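Local coordinates for protein GCN5-related N-acetyltransferase (Streptococcus suis, PDB 3G3S) that probably transfers an acetyl group from acetyl-coenzyme A to an acceptor not yet known, as a member of the GNAT (GCN5-related N-acetyltransferase) family, at residues 99-104 with 238-243; 173-178 with 202-207; 185-190 with 219-224. All coordinates share one frame; numbering follows the deposited sequence.

Contact 1 of 3, residues 99-104 with 238-243. With EDO (1,2-ethanediol), chain F.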
ATOM      1  N   ARG A  99     -11.412  -4.187 -25.458  1.00 26.31           N
ATOM      2  CA  ARG A  99     -11.182  -2.960 -24.713  1.00 25.66           C
ATOM      3  C   ARG A  99      -9.763  -2.553 -25.063  1.00 26.03           C
ATOM      4  O   ARG A  99      -9.009  -3.351 -25.635  1.00 22.63           O
ATOM      5  CB  ARG A  99     -11.354  -3.159 -23.214  1.00 24.15           C
ATOM      6  CG  ARG A  99     -12.808  -3.332 -22.785  1.00 20.46           C
ATOM      7  CD  ARG A  99     -12.940  -3.579 -21.276  1.00 24.05           C
ATOM      8  NE  ARG A  99     -12.335  -2.521 -20.459  1.00 25.73           N
ATOM      9  CZ  ARG A  99     -12.983  -1.537 -19.867  1.00 27.61           C
ATOM     10  NH1 ARG A  99     -14.288  -1.392 -19.996  1.00 25.04           N
ATOM     11  NH2 ARG A  99     -12.315  -0.670 -19.141  1.00 32.54           N
ATOM     12  N   TYR A 100      -9.422  -1.304 -24.738  1.00 24.89           N
ATOM     13  CA  TYR A 100      -8.135  -0.738 -25.111  1.00 23.83           C
ATOM     14  C   TYR A 100      -7.428  -0.145 -23.896  1.00 22.40           C
ATOM     15  O   TYR A 100      -7.878   0.833 -23.310  1.00 24.32           O
ATOM     16  CB  TYR A 100      -8.334   0.317 -26.232  1.00 25.03           C
ATOM     17  CG  TYR A 100      -9.038  -0.294 -27.447  1.00 21.88           C
ATOM     18  CD1 TYR A 100     -10.415  -0.351 -27.497  1.00 22.61           C
ATOM     19  CD2 TYR A 100      -8.318  -0.854 -28.522  1.00 19.74           C
ATOM     20  CE1 TYR A 100     -11.092  -0.940 -28.564  1.00 27.80           C
ATOM     21  CE2 TYR A 100      -8.998  -1.441 -29.605  1.00 24.31           C
ATOM     22  CZ  TYR A 100     -10.387  -1.487 -29.597  1.00 25.39           C
ATOM     23  OH  TYR A 100     -11.096  -2.024 -30.630  1.00 30.51           O
ATOM     24  N   ALA A 101      -6.306  -0.758 -23.540  1.00 20.88           N
ATOM     25  CA  ALA A 101      -5.501  -0.308 -22.451  1.00 19.47           C
ATOM     26  C   ALA A 101      -4.669   0.863 -22.973  1.00 19.85           C
ATOM     27  O   ALA A 101      -4.328   0.896 -24.141  1.00 22.96           O
ATOM     28  CB  ALA A 101      -4.591  -1.408 -22.010  1.00 19.70           C
ATOM     29  N   THR A 102      -4.324   1.765 -22.087  1.00 22.56           N
ATOM     30  CA  THR A 102      -3.457   2.893 -22.442  1.00 24.13           C
ATOM     31  C   THR A 102      -2.187   2.795 -21.596  1.00 26.06           C
ATOM     32  O   THR A 102      -2.155   2.136 -20.558  1.00 26.42           O
ATOM     33  CB  THR A 102      -4.176   4.259 -22.250  1.00 22.84           C
ATOM     34  OG1 THR A 102      -4.382   4.534 -20.856  1.00 22.67           O
ATOM     35  CG2 THR A 102      -5.527   4.286 -23.016  1.00 27.57           C
ATOM     36  N   LYS A 103      -1.123   3.441 -22.077  1.00 27.36           N
ATOM     37  CA  LYS A 103       0.150   3.454 -21.395  1.00 26.16           C
ATOM     38  C   LYS A 103      -0.029   4.246 -20.123  1.00 25.70           C
ATOM     39  O   LYS A 103      -0.785   5.218 -20.104  1.00 27.07           O
ATOM     40  CB  LYS A 103       1.229   4.074 -22.292  1.00 26.94           C
ATOM     41  CG  LYS A 103       1.503   3.244 -23.526  1.00 33.32           C
ATOM     42  CD  LYS A 103       2.746   3.706 -24.288  1.00 38.38           C
ATOM     43  CE  LYS A 103       2.962   2.833 -25.525  1.00 46.79           C
ATOM     44  NZ  LYS A 103       4.143   3.242 -26.336  1.00 55.10           N
ATOM     45  N   LYS A 104       0.652   3.826 -19.060  1.00 26.97           N
ATOM     46  CA  LYS A 104       0.577   4.493 -17.766  1.00 26.48           C
ATOM     47  C   LYS A 104       1.645   5.556 -17.524  1.00 26.78           C
ATOM     48  O   LYS A 104       1.752   6.050 -16.407  1.00 30.23           O
ATOM     49  CB  LYS A 104       0.628   3.459 -16.643  1.00 25.53           C
ATOM     50  CG  LYS A 104      -0.460   2.372 -16.768  1.00 23.61           C
ATOM     51  CD  LYS A 104      -1.836   2.988 -16.869  1.00 22.08           C
ATOM     52  CE  LYS A 104      -2.938   1.989 -17.234  1.00 21.38           C
ATOM     53  NZ  LYS A 104      -4.192   2.764 -17.592  1.00 16.80           N
ATOM     54  N   GLU A 238      -1.925   7.389 -24.698  0.60 28.52           N
ATOM     55  CA  GLU A 238      -1.497   6.639 -25.860  0.60 28.48           C
ATOM     56  C   GLU A 238      -1.870   5.195 -25.651  0.60 28.18           C
ATOM     57  O   GLU A 238      -1.765   4.663 -24.540  0.60 30.77           O
ATOM     58  CB  GLU A 238       0.001   6.744 -26.081  0.60 28.12           C
ATOM     59  CG  GLU A 238       0.417   8.129 -26.538  0.60 33.77           C
ATOM     60  CD  GLU A 238       1.901   8.253 -26.774  0.60 37.45           C
ATOM     61  OE1 GLU A 238       2.589   7.210 -26.818  0.60 36.26           O
ATOM     62  OE2 GLU A 238       2.373   9.410 -26.918  0.60 47.24           O
ATOM     63  N   LEU A 239      -2.297   4.571 -26.735  1.00 27.71           N
ATOM     64  CA  LEU A 239      -2.700   3.179 -26.730  1.00 28.08           C
ATOM     65  C   LEU A 239      -1.545   2.277 -26.318  1.00 31.17           C
ATOM     66  O   LEU A 239      -0.399   2.494 -26.745  1.00 32.01           O
ATOM     67  CB  LEU A 239      -3.155   2.770 -28.128  1.00 25.20           C
ATOM     68  CG  LEU A 239      -3.460   1.290 -28.371  1.00 28.32           C
ATOM     69  CD1 LEU A 239      -4.735   0.825 -27.653  1.00 24.90           C
ATOM     70  CD2 LEU A 239      -3.578   1.031 -29.879  1.00 27.90           C
ATOM     71  N   ASP A 240      -1.848   1.304 -25.457  1.00 30.23           N
ATOM     72  CA  ASP A 240      -0.915   0.261 -25.072  1.00 29.57           C
ATOM     73  C   ASP A 240      -1.271  -0.895 -26.001  1.00 31.64           C
ATOM     74  O   ASP A 240      -0.551  -1.191 -26.952  1.00 32.13           O
ATOM     75  CB  ASP A 240      -1.078  -0.100 -23.588  1.00 29.37           C
ATOM     76  CG  ASP A 240      -0.208  -1.298 -23.153  1.00 31.14           C
ATOM     77  OD1 ASP A 240       0.584  -1.805 -23.975  1.00 28.45           O
ATOM     78  OD2 ASP A 240      -0.300  -1.712 -21.967  1.00 31.08           O
ATOM     79  N   LYS A 241      -2.415  -1.518 -25.775  1.00 30.25           N
ATOM     80  CA  LYS A 241      -2.849  -2.607 -26.628  1.00 30.04           C
ATOM     81  C   LYS A 241      -4.334  -2.853 -26.438  1.00 28.91           C
ATOM     82  O   LYS A 241      -4.916  -2.524 -25.389  1.00 24.88           O
ATOM     83  CB  LYS A 241      -2.096  -3.929 -26.334  1.00 32.03           C
ATOM     84  CG  LYS A 241      -2.249  -4.445 -24.903  1.00 36.80           C
ATOM     85  CD  LYS A 241      -1.673  -5.851 -24.678  1.00 48.67           C
ATOM     86  CE  LYS A 241      -2.638  -6.959 -25.172  1.00 61.81           C
ATOM     87  NZ  LYS A 241      -2.269  -8.366 -24.761  1.00 69.76           N
ATOM     88  N   ALA A 242      -4.912  -3.440 -27.476  1.00 25.99           N
ATOM     89  CA  ALA A 242      -6.265  -3.896 -27.472  1.00 26.32           C
ATOM     90  C   ALA A 242      -6.222  -5.160 -26.631  1.00 23.86           C
ATOM     91  O   ALA A 242      -5.213  -5.851 -26.644  1.00 21.46           O
ATOM     92  CB  ALA A 242      -6.690  -4.234 -28.883  1.00 27.68           C
ATOM     93  N   TYR A 243      -7.263  -5.431 -25.865  1.00 23.32           N
ATOM     94  CA  TYR A 243      -7.276  -6.658 -25.083  1.00 21.91           C
ATOM     95  C   TYR A 243      -8.678  -7.281 -25.033  1.00 23.97           C
ATOM     96  O   TYR A 243      -9.671  -6.594 -25.247  1.00 25.49           O
ATOM     97  CB  TYR A 243      -6.697  -6.408 -23.691  1.00 19.45           C
ATOM     98  CG  TYR A 243      -7.523  -5.598 -22.726  1.00 20.66           C
ATOM     99  CD1 TYR A 243      -8.510  -6.188 -21.982  1.00 22.18           C
ATOM    100  CD2 TYR A 243      -7.248  -4.258 -22.469  1.00 20.17           C
ATOM    101  CE1 TYR A 243      -9.237  -5.475 -21.089  1.00 16.25           C
ATOM    102  CE2 TYR A 243      -7.997  -3.535 -21.540  1.00 13.84           C
ATOM    103  CZ  TYR A 243      -8.986  -4.170 -20.862  1.00 27.34           C
ATOM    104  OH  TYR A 243      -9.737  -3.534 -19.922  1.00 24.16           O
TER
HETATM  105  C1  EDO F 252     -13.957   1.835 -15.393  1.00 42.39           C
HETATM  106  O1  EDO F 252     -14.663   2.467 -16.466  1.00 53.44           O
HETATM  107  C2  EDO F 252     -12.737   1.081 -15.903  1.00 33.78           C
HETATM  108  O2  EDO F 252     -12.311   1.611 -17.165  1.00 29.51           O
HETATM  109  O   HOH W   1      -1.019  -0.287 -20.010  1.00 21.84           O
HETATM  110  O   HOH W   2      -0.827   7.030 -21.867  1.00 21.37           O
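The methyl of Ala242 sits obliquely against the ring of Tyr100, with Ala242 CB 3.7 Å from Tyr100 CE2. Next to it, Leu239 turns back toward this ring: its CD1 comes to the ring edge and rests 3.9 Å from Tyr100 CB. Leu226 and Leu229 of helix 226-235 also pack on the Tyr100 side chain.

Arg99, Ala101 and Tyr243 share the other face of the sheet. The Tyr243 CG lies between its own backbone N and carbonyl carbon (chi1 71°), a rotation that lays the ring across onto the neighbouring strand. Arg99 CB stands over one face of that ring, 3.8 Å from the centroid, in a CH-pi contact. Arg99 runs alongside the ring, then bends at chi3, which brings NE to Tyr243 OH at 2.8 Å, nearly in the guanidinium plane. The same hydroxyl is bonded to Asp222, which also forms a salt bridge with Arg99, so three side chains lock the phenol and the guanidinium together.

The two strands run antiparallel in the central mixed sheet, and a classic beta bulge interrupts their pairing: Asp240 and Lys241 both face Ala101. The Ala101 O takes its strong bond from Asp240 N at 2.8 Å; the one from Lys241 N is long and weak. Arg99 and Tyr243 pair regularly through both backbone groups.

Beyond the bulge, Lys103 N donates to Glu238 O at 2.8 Å, almost straight down the carbonyl. One water bridges Thr102 O and Asp240 OD2, donating to both, while another links Lys103 O to Glu238 N. Arg99 NH2 reaches O2 of an ethanediol, probably from the crystallisation liquor, at 3.0 Å.

Contact 2 of 3, residues 173-178 with 202-207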
ATOM      1  N   SER A 173     -23.378  15.169 -17.579  1.00 25.48           N
ATOM      2  CA  SER A 173     -22.128  14.512 -17.921  1.00 24.38           C
ATOM      3  C   SER A 173     -21.242  14.531 -16.687  1.00 24.17           C
ATOM      4  O   SER A 173     -21.467  15.331 -15.754  1.00 21.39           O
ATOM      5  CB  SER A 173     -21.428  15.209 -19.113  1.00 27.01           C
ATOM      6  OG  SER A 173     -20.307  14.428 -19.509  1.00 27.90           O
ATOM      7  N   GLY A 174     -20.246  13.645 -16.666  1.00 23.48           N
ATOM      8  CA  GLY A 174     -19.345  13.557 -15.534  1.00 22.58           C
ATOM      9  C   GLY A 174     -18.144  12.679 -15.804  1.00 22.97           C
ATOM     10  O   GLY A 174     -18.165  11.774 -16.687  1.00 23.98           O
ATOM     11  N   ALA A 175     -17.069  12.998 -15.085  1.00 22.46           N
ATOM     12  CA  ALA A 175     -15.812  12.253 -15.143  1.00 23.50           C
ATOM     13  C   ALA A 175     -15.434  12.037 -13.705  1.00 24.23           C
ATOM     14  O   ALA A 175     -15.299  12.998 -12.949  1.00 22.91           O
ATOM     15  CB  ALA A 175     -14.736  13.020 -15.858  1.00 25.77           C
ATOM     16  N   SER A 176     -15.291  10.786 -13.293  1.00 24.60           N
ATOM     17  CA  SER A 176     -15.055  10.494 -11.877  1.00 24.70           C
ATOM     18  C   SER A 176     -14.240   9.233 -11.671  1.00 25.53           C
ATOM     19  O   SER A 176     -13.911   8.523 -12.609  1.00 25.80           O
ATOM     20  CB  SER A 176     -16.404  10.379 -11.131  1.00 24.20           C
ATOM     21  OG  SER A 176     -16.257  10.147  -9.745  1.00 23.16           O
ATOM     22  N   SER A 177     -13.877   8.997 -10.420  1.00 25.52           N
ATOM     23  CA  SER A 177     -13.086   7.864 -10.079  1.00 24.38           C
ATOM     24  C   SER A 177     -13.962   6.618  -9.960  1.00 22.22           C
ATOM     25  O   SER A 177     -14.763   6.531  -9.045  1.00 21.96           O
ATOM     26  CB  SER A 177     -12.383   8.113  -8.755  1.00 23.99           C
ATOM     27  OG  SER A 177     -13.304   8.548  -7.788  1.00 23.37           O
ATOM     28  N   TYR A 178     -13.811   5.688 -10.896  1.00 21.42           N
ATOM     29  CA  TYR A 178     -14.482   4.376 -10.800  1.00 22.08           C
ATOM     30  C   TYR A 178     -13.867   3.559  -9.648  1.00 23.02           C
ATOM     31  O   TYR A 178     -14.536   2.721  -8.955  1.00 24.18           O
ATOM     32  CB  TYR A 178     -14.265   3.635 -12.107  1.00 23.03           C
ATOM     33  CG  TYR A 178     -14.994   2.291 -12.217  1.00 20.90           C
ATOM     34  CD1 TYR A 178     -16.319   2.231 -12.685  1.00 30.06           C
ATOM     35  CD2 TYR A 178     -14.359   1.107 -11.917  1.00 25.28           C
ATOM     36  CE1 TYR A 178     -16.987   1.004 -12.810  1.00 30.00           C
ATOM     37  CE2 TYR A 178     -15.034  -0.135 -12.033  1.00 31.05           C
ATOM     38  CZ  TYR A 178     -16.335  -0.171 -12.484  1.00 33.34           C
ATOM     39  OH  TYR A 178     -16.977  -1.393 -12.602  1.00 34.48           O
ATOM     40  N   LYS A 202     -15.134  15.331 -22.724  1.00 33.20           N
ATOM     41  CA  LYS A 202     -13.791  15.854 -22.918  1.00 34.07           C
ATOM     42  C   LYS A 202     -13.488  16.984 -21.925  1.00 33.08           C
ATOM     43  O   LYS A 202     -12.410  17.047 -21.354  1.00 31.96           O
ATOM     44  CB  LYS A 202     -13.738  16.329 -24.369  1.00 33.96           C
ATOM     45  CG  LYS A 202     -12.437  16.763 -24.944  1.00 42.21           C
ATOM     46  CD  LYS A 202     -12.638  17.193 -26.434  1.00 46.07           C
ATOM     47  CE  LYS A 202     -13.445  18.509 -26.589  1.00 54.41           C
ATOM     48  NZ  LYS A 202     -13.993  18.778 -27.969  1.00 58.01           N
ATOM     49  N   ALA A 203     -14.463  17.860 -21.699  1.00 32.55           N
ATOM     50  CA  ALA A 203     -14.301  18.943 -20.753  1.00 29.41           C
ATOM     51  C   ALA A 203     -14.205  18.440 -19.311  1.00 27.82           C
ATOM     52  O   ALA A 203     -13.351  18.908 -18.555  1.00 28.51           O
ATOM     53  CB  ALA A 203     -15.459  19.960 -20.897  1.00 30.11           C
ATOM     54  N   CYS A 204     -15.088  17.531 -18.898  0.60 26.31           N
ATOM     55  CA  CYS A 204     -15.021  17.037 -17.520  0.60 25.95           C
ATOM     56  C   CYS A 204     -13.841  16.080 -17.316  0.60 24.16           C
ATOM     57  O   CYS A 204     -13.345  15.977 -16.205  0.60 23.81           O
ATOM     58  CB  CYS A 204     -16.361  16.409 -17.058  0.60 25.54           C
ATOM     59  SG  CYS A 204     -17.093  15.191 -18.144  0.60 26.83           S
ATOM     60  N   ALA A 205     -13.433  15.361 -18.367  1.00 25.15           N
ATOM     61  CA  ALA A 205     -12.271  14.492 -18.301  1.00 24.52           C
ATOM     62  C   ALA A 205     -11.049  15.372 -18.141  1.00 27.78           C
ATOM     63  O   ALA A 205     -10.219  15.126 -17.273  1.00 27.85           O
ATOM     64  CB  ALA A 205     -12.153  13.661 -19.535  1.00 24.77           C
ATOM     65  N   ALA A 206     -10.985  16.441 -18.928  1.00 27.64           N
ATOM     66  CA  ALA A 206      -9.840  17.349 -18.827  1.00 28.68           C
ATOM     67  C   ALA A 206      -9.729  17.901 -17.418  1.00 25.21           C
ATOM     68  O   ALA A 206      -8.653  17.887 -16.832  1.00 27.99           O
ATOM     69  CB  ALA A 206      -9.921  18.485 -19.879  1.00 29.73           C
ATOM     70  N   GLN A 207     -10.843  18.365 -16.865  1.00 26.24           N
ATOM     71  CA  GLN A 207     -10.865  18.926 -15.505  1.00 26.97           C
ATOM     72  C   GLN A 207     -10.433  17.923 -14.460  1.00 27.75           C
ATOM     73  O   GLN A 207      -9.669  18.242 -13.558  1.00 27.22           O
ATOM     74  CB  GLN A 207     -12.274  19.396 -15.176  1.00 28.41           C
ATOM     75  CG  GLN A 207     -12.520  20.024 -13.780  1.00 31.34           C
ATOM     76  CD  GLN A 207     -12.003  21.436 -13.685  1.00 38.56           C
ATOM     77  OE1 GLN A 207     -10.793  21.660 -13.688  1.00 49.52           O
ATOM     78  NE2 GLN A 207     -12.908  22.393 -13.578  1.00 39.83           N
TER
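Ser173 OG is gripped by Thr191 OG1 and by the carbonyl oxygen of Asp190, both on the adjoining strand or at its end, and Ser173 OG meets helix 202-207 at Cys204 SG, 3.6 Å away. The serine OG points away from its own backbone N (chi1 -173°), and its CB is directed at the helix.

Cys204 is modelled in two positions, so its sulfur contacts belong to the one described here. In that conformer Cys204 SG lies between the backbone N and the carbonyl carbon (chi1 50°) and is turned onto the strand, where Cys204 SG also approaches Gly174 C at 3.6 Å. Gly174 brings no side chain, and the sulfur packs directly on its main chain. One residue along the strand, the Ala175 methyl presses against the helix backbone, with Ala175 CB 3.3 Å from Cys204 O and 3.7 Å from Ala205 N. Ala175 CB also lies 3.9 Å from Cys204 SG.

The axes of 173-177 and 202-207 run 29° apart and approach to 6.9 Å. This is the alpha/beta packing of the GNAT fold, in which helix 200-214 covers one face of the sheet; Cys163 and Ile165 of strand 162-167 extend the bed under Cys204.

With only small residues at the interface, the approach is close, and it rests on van der Waals contact, the serine's polar bonds being made within the sheet.

Contact 3 of 3, residues 185-190 with 219-224. With CAC (cacodylate ion), chain D; EDO (1,2-ethanediol), chain F.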
ATOM      1  N   ILE A 185      -6.252   7.144  -9.633  1.00 24.07           N
ATOM      2  CA  ILE A 185      -7.633   6.689  -9.840  1.00 24.10           C
ATOM      3  C   ILE A 185      -7.799   6.086 -11.254  1.00 24.15           C
ATOM      4  O   ILE A 185      -6.957   6.271 -12.138  1.00 23.53           O
ATOM      5  CB  ILE A 185      -8.695   7.812  -9.657  1.00 21.71           C
ATOM      6  CG1 ILE A 185      -8.486   8.928 -10.707  1.00 23.97           C
ATOM      7  CG2 ILE A 185      -8.676   8.348  -8.230  1.00 18.58           C
ATOM      8  CD1 ILE A 185      -9.640   9.921 -10.852  1.00 30.10           C
ATOM      9  N   GLU A 186      -8.891   5.353 -11.423  1.00 24.22           N
ATOM     10  CA  GLU A 186      -9.273   4.772 -12.699  1.00 24.43           C
ATOM     11  C   GLU A 186     -10.486   5.559 -13.133  1.00 23.95           C
ATOM     12  O   GLU A 186     -11.496   5.607 -12.416  1.00 24.70           O
ATOM     13  CB  GLU A 186      -9.610   3.296 -12.539  1.00 23.41           C
ATOM     14  CG  GLU A 186      -9.814   2.584 -13.842  1.00 26.31           C
ATOM     15  CD  GLU A 186      -8.519   2.358 -14.589  1.00 26.02           C
ATOM     16  OE1 GLU A 186      -7.788   1.384 -14.283  1.00 20.81           O
ATOM     17  OE2 GLU A 186      -8.257   3.142 -15.501  1.00 24.42           O
ATOM     18  N   ILE A 187     -10.394   6.208 -14.298  1.00 21.51           N
ATOM     19  CA  ILE A 187     -11.427   7.109 -14.724  1.00 19.34           C
ATOM     20  C   ILE A 187     -12.637   6.453 -15.365  1.00 23.80           C
ATOM     21  O   ILE A 187     -12.542   5.456 -16.073  1.00 22.18           O
ATOM     22  CB  ILE A 187     -10.852   8.189 -15.722  1.00 21.58           C
ATOM     23  CG1 ILE A 187      -9.864   9.048 -14.997  1.00 20.61           C
ATOM     24  CG2 ILE A 187     -12.006   9.022 -16.359  1.00 18.73           C
ATOM     25  CD1 ILE A 187      -9.290  10.202 -15.873  1.00 15.95           C
ATOM     26  N   GLU A 188     -13.784   7.031 -15.033  1.00 25.93           N
ATOM     27  CA  GLU A 188     -15.074   6.683 -15.583  1.00 27.34           C
ATOM     28  C   GLU A 188     -15.588   7.992 -16.128  1.00 25.82           C
ATOM     29  O   GLU A 188     -15.628   8.963 -15.382  1.00 24.07           O
ATOM     30  CB  GLU A 188     -15.999   6.249 -14.470  1.00 28.41           C
ATOM     31  CG  GLU A 188     -17.474   6.110 -14.834  1.00 36.57           C
ATOM     32  CD  GLU A 188     -17.801   4.905 -15.706  1.00 33.38           C
ATOM     33  OE1 GLU A 188     -16.962   4.011 -15.906  1.00 34.01           O
ATOM     34  OE2 GLU A 188     -18.946   4.858 -16.177  1.00 38.49           O
ATOM     35  N   VAL A 189     -15.986   7.999 -17.395  1.00 25.96           N
ATOM     36  CA  VAL A 189     -16.601   9.152 -18.008  1.00 27.73           C
ATOM     37  C   VAL A 189     -17.958   8.718 -18.557  1.00 28.93           C
ATOM     38  O   VAL A 189     -18.074   7.646 -19.194  1.00 25.36           O
ATOM     39  CB  VAL A 189     -15.743   9.730 -19.147  1.00 30.07           C
ATOM     40  CG1 VAL A 189     -16.414  10.941 -19.716  1.00 31.51           C
ATOM     41  CG2 VAL A 189     -14.349  10.085 -18.641  1.00 25.49           C
ATOM     42  N   ASP A 190     -18.982   9.544 -18.332  1.00 28.20           N
ATOM     43  CA  ASP A 190     -20.333   9.263 -18.815  1.00 29.78           C
ATOM     44  C   ASP A 190     -21.051  10.556 -19.235  1.00 30.39           C
ATOM     45  O   ASP A 190     -20.870  11.597 -18.587  1.00 28.48           O
ATOM     46  CB  ASP A 190     -21.141   8.623 -17.699  1.00 31.19           C
ATOM     47  CG  ASP A 190     -20.701   7.195 -17.367  1.00 40.21           C
ATOM     48  OD1 ASP A 190     -20.843   6.328 -18.251  1.00 50.65           O
ATOM     49  OD2 ASP A 190     -20.298   6.925 -16.204  1.00 34.50           O
ATOM     50  N   PRO A 219      -4.110   9.927 -13.193  1.00 24.18           N
ATOM     51  CA  PRO A 219      -5.435   9.659 -13.733  1.00 23.22           C
ATOM     52  C   PRO A 219      -5.370   8.598 -14.823  1.00 24.07           C
ATOM     53  O   PRO A 219      -4.955   8.850 -15.948  1.00 23.08           O
ATOM     54  CB  PRO A 219      -5.857  11.015 -14.298  1.00 27.41           C
ATOM     55  CG  PRO A 219      -4.568  11.671 -14.680  1.00 24.75           C
ATOM     56  CD  PRO A 219      -3.480  11.094 -13.854  1.00 25.39           C
ATOM     57  N   SER A 220      -5.752   7.372 -14.478  1.00 20.39           N
ATOM     58  CA  SER A 220      -5.708   6.272 -15.458  1.00 21.18           C
ATOM     59  C   SER A 220      -6.905   6.193 -16.379  1.00 20.19           C
ATOM     60  O   SER A 220      -8.045   6.465 -15.954  1.00 25.10           O
ATOM     61  CB  SER A 220      -5.654   4.921 -14.715  1.00 19.43           C
ATOM     62  OG  SER A 220      -5.735   3.848 -15.616  1.00 21.78           O
ATOM     63  N   TRP A 221      -6.666   5.763 -17.612  1.00 17.26           N
ATOM     64  CA  TRP A 221      -7.737   5.530 -18.588  1.00 22.23           C
ATOM     65  C   TRP A 221      -7.636   4.115 -19.162  1.00 22.89           C
ATOM     66  O   TRP A 221      -6.569   3.683 -19.619  1.00 23.41           O
ATOM     67  CB  TRP A 221      -7.652   6.526 -19.733  1.00 23.39           C
ATOM     68  CG  TRP A 221      -8.878   6.652 -20.573  1.00 25.46           C
ATOM     69  CD1 TRP A 221      -9.340   5.769 -21.508  1.00 22.80           C
ATOM     70  CD2 TRP A 221      -9.760   7.766 -20.616  1.00 28.44           C
ATOM     71  NE1 TRP A 221     -10.467   6.251 -22.113  1.00 24.07           N
ATOM     72  CE2 TRP A 221     -10.755   7.479 -21.595  1.00 23.98           C
ATOM     73  CE3 TRP A 221      -9.826   8.976 -19.918  1.00 28.91           C
ATOM     74  CZ2 TRP A 221     -11.809   8.345 -21.867  1.00 24.80           C
ATOM     75  CZ3 TRP A 221     -10.882   9.852 -20.203  1.00 25.34           C
ATOM     76  CH2 TRP A 221     -11.854   9.524 -21.173  1.00 26.33           C
ATOM     77  N   ASP A 222      -8.747   3.390 -19.135  1.00 24.35           N
ATOM     78  CA  ASP A 222      -8.815   2.076 -19.728  1.00 24.21           C
ATOM     79  C   ASP A 222     -10.101   2.143 -20.565  1.00 24.40           C
ATOM     80  O   ASP A 222     -11.201   2.227 -20.038  1.00 22.00           O
ATOM     81  CB  ASP A 222      -8.846   0.997 -18.663  1.00 22.21           C
ATOM     82  CG  ASP A 222      -8.496  -0.353 -19.183  1.00 25.51           C
ATOM     83  OD1 ASP A 222      -7.353  -0.577 -19.615  1.00 24.75           O
ATOM     84  OD2 ASP A 222      -9.367  -1.259 -19.043  1.00 21.72           O
ATOM     85  N   ALA A 223      -9.935   2.172 -21.881  1.00 25.11           N
ATOM     86  CA  ALA A 223     -11.018   2.439 -22.810  1.00 26.72           C
ATOM     87  C   ALA A 223     -11.963   1.258 -23.023  1.00 27.83           C
ATOM     88  O   ALA A 223     -11.544   0.199 -23.463  1.00 29.58           O
ATOM     89  CB  ALA A 223     -10.438   2.902 -24.149  1.00 27.81           C
ATOM     90  N   HIS A 224     -13.247   1.480 -22.770  1.00 26.96           N
ATOM     91  CA  HIS A 224     -14.261   0.453 -22.978  1.00 26.89           C
ATOM     92  C   HIS A 224     -14.566   0.235 -24.450  1.00 27.61           C
ATOM     93  O   HIS A 224     -15.009  -0.841 -24.847  1.00 26.93           O
ATOM     94  CB  HIS A 224     -15.549   0.824 -22.257  1.00 28.46           C
ATOM     95  CG  HIS A 224     -16.588  -0.262 -22.272  1.00 32.23           C
ATOM     96  ND1 HIS A 224     -16.363  -1.518 -21.747  1.00 33.84           N
ATOM     97  CD2 HIS A 224     -17.875  -0.261 -22.706  1.00 37.48           C
ATOM     98  CE1 HIS A 224     -17.463  -2.246 -21.857  1.00 34.58           C
ATOM     99  NE2 HIS A 224     -18.397  -1.507 -22.437  1.00 34.57           N
TER
HETATM  100 AS   CAC D 250     -13.825   4.615 -19.807  1.00 52.62          AS
HETATM  101  O1  CAC D 250     -14.016   3.958 -21.450  1.00 41.30           O
HETATM  102  O2  CAC D 250     -13.399   3.298 -18.747  1.00 61.74           O
HETATM  103  C1  CAC D 250     -12.565   6.107 -19.534  1.00 34.82           C
HETATM  104  C2  CAC D 250     -15.485   5.432 -19.095  1.00 36.94           C
HETATM  105  C1  EDO F 252     -13.957   1.835 -15.393  1.00 42.39           C
HETATM  106  O1  EDO F 252     -14.663   2.467 -16.466  1.00 53.44           O
HETATM  107  C2  EDO F 252     -12.737   1.081 -15.903  1.00 33.78           C
HETATM  108  O2  EDO F 252     -12.311   1.611 -17.165  1.00 29.51           O
HETATM  109  O   HOH W   3     -10.591   4.034 -17.118  1.00 18.72           O
HETATM  110  O   HOH W   4      -5.779   0.910 -15.840  1.00 29.85           O
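Strand 185-190 and the segment 219-224, whose regular strand part is 219-220, start as parallel neighbours and then part. Ser220 is the point of attachment: Ser220 N donates to Ile185 O and Ser220 O receives Ile187 N, both at 2.9 Å. Past it the chains splay, their touching parts running 61° apart, and a water enters between them, accepting from Asp222 N at 2.8 Å and lying close to Ile187 O and Glu186 OE2.

At the mouth of the split Glu186 bends at chi2 (73°), which swings its carboxylate over to Ser220. The Ser220 OG donates to Glu186 OE2 at 2.6 Å, arriving from above the carboxylate plane. A second water bridges Glu186 OE1 and Ser220 OG, and Lys104 also binds this hydroxyl.

On the opposite face the packing is apolar. The Ile187 side chain lies beside Pro219, CD1 against CB, whereas its CG2 approaches Trp221 obliquely. The Val189 side chain crosses that of Trp221 at about a right angle, and Val189 CG2 approaches the ring obliquely, 3.6 Å from Trp221 CH2. The indole NH is bonded to Ser228.

A cacodylate ion, probably from the crystallisation liquor, lies where the strands part, a methyl over a face of Trp221, with His224 N donating to its O1 at 2.9 Å and 169°. A splayed pair of parallel strands joined through a helix is the GNAT signature. Ile187 O, Asp222 N and His224 N meet water or the anion where the strands no longer pair, consistent with a site where, in relatives, the pantetheine arm and acetyl end of acetyl-coenzyme A bind.

Overall arrangement
All three contacts involve one mixed sheet. Contact 1 lies largely at the surface, while contacts 2 and 3 are buried. Contact 3 joins the two strands of a beta-alpha-beta unit, and contact 2 brings the helix of that unit against the neighbouring strand 170-181; their centres are 9 Å apart. Contact 1 closes the longest loop of chain and encloses both others; it meets contact 3 because strands 94-102 and 218-223 are neighbours, through Thr102 to Trp221. The chemistry follows position: antiparallel backbone bonds and charged ends in contact 1, close-packed small residues in contact 2, and in contact 3 a strand pair that opens onto water, an ethanediol and a cacodylate ion.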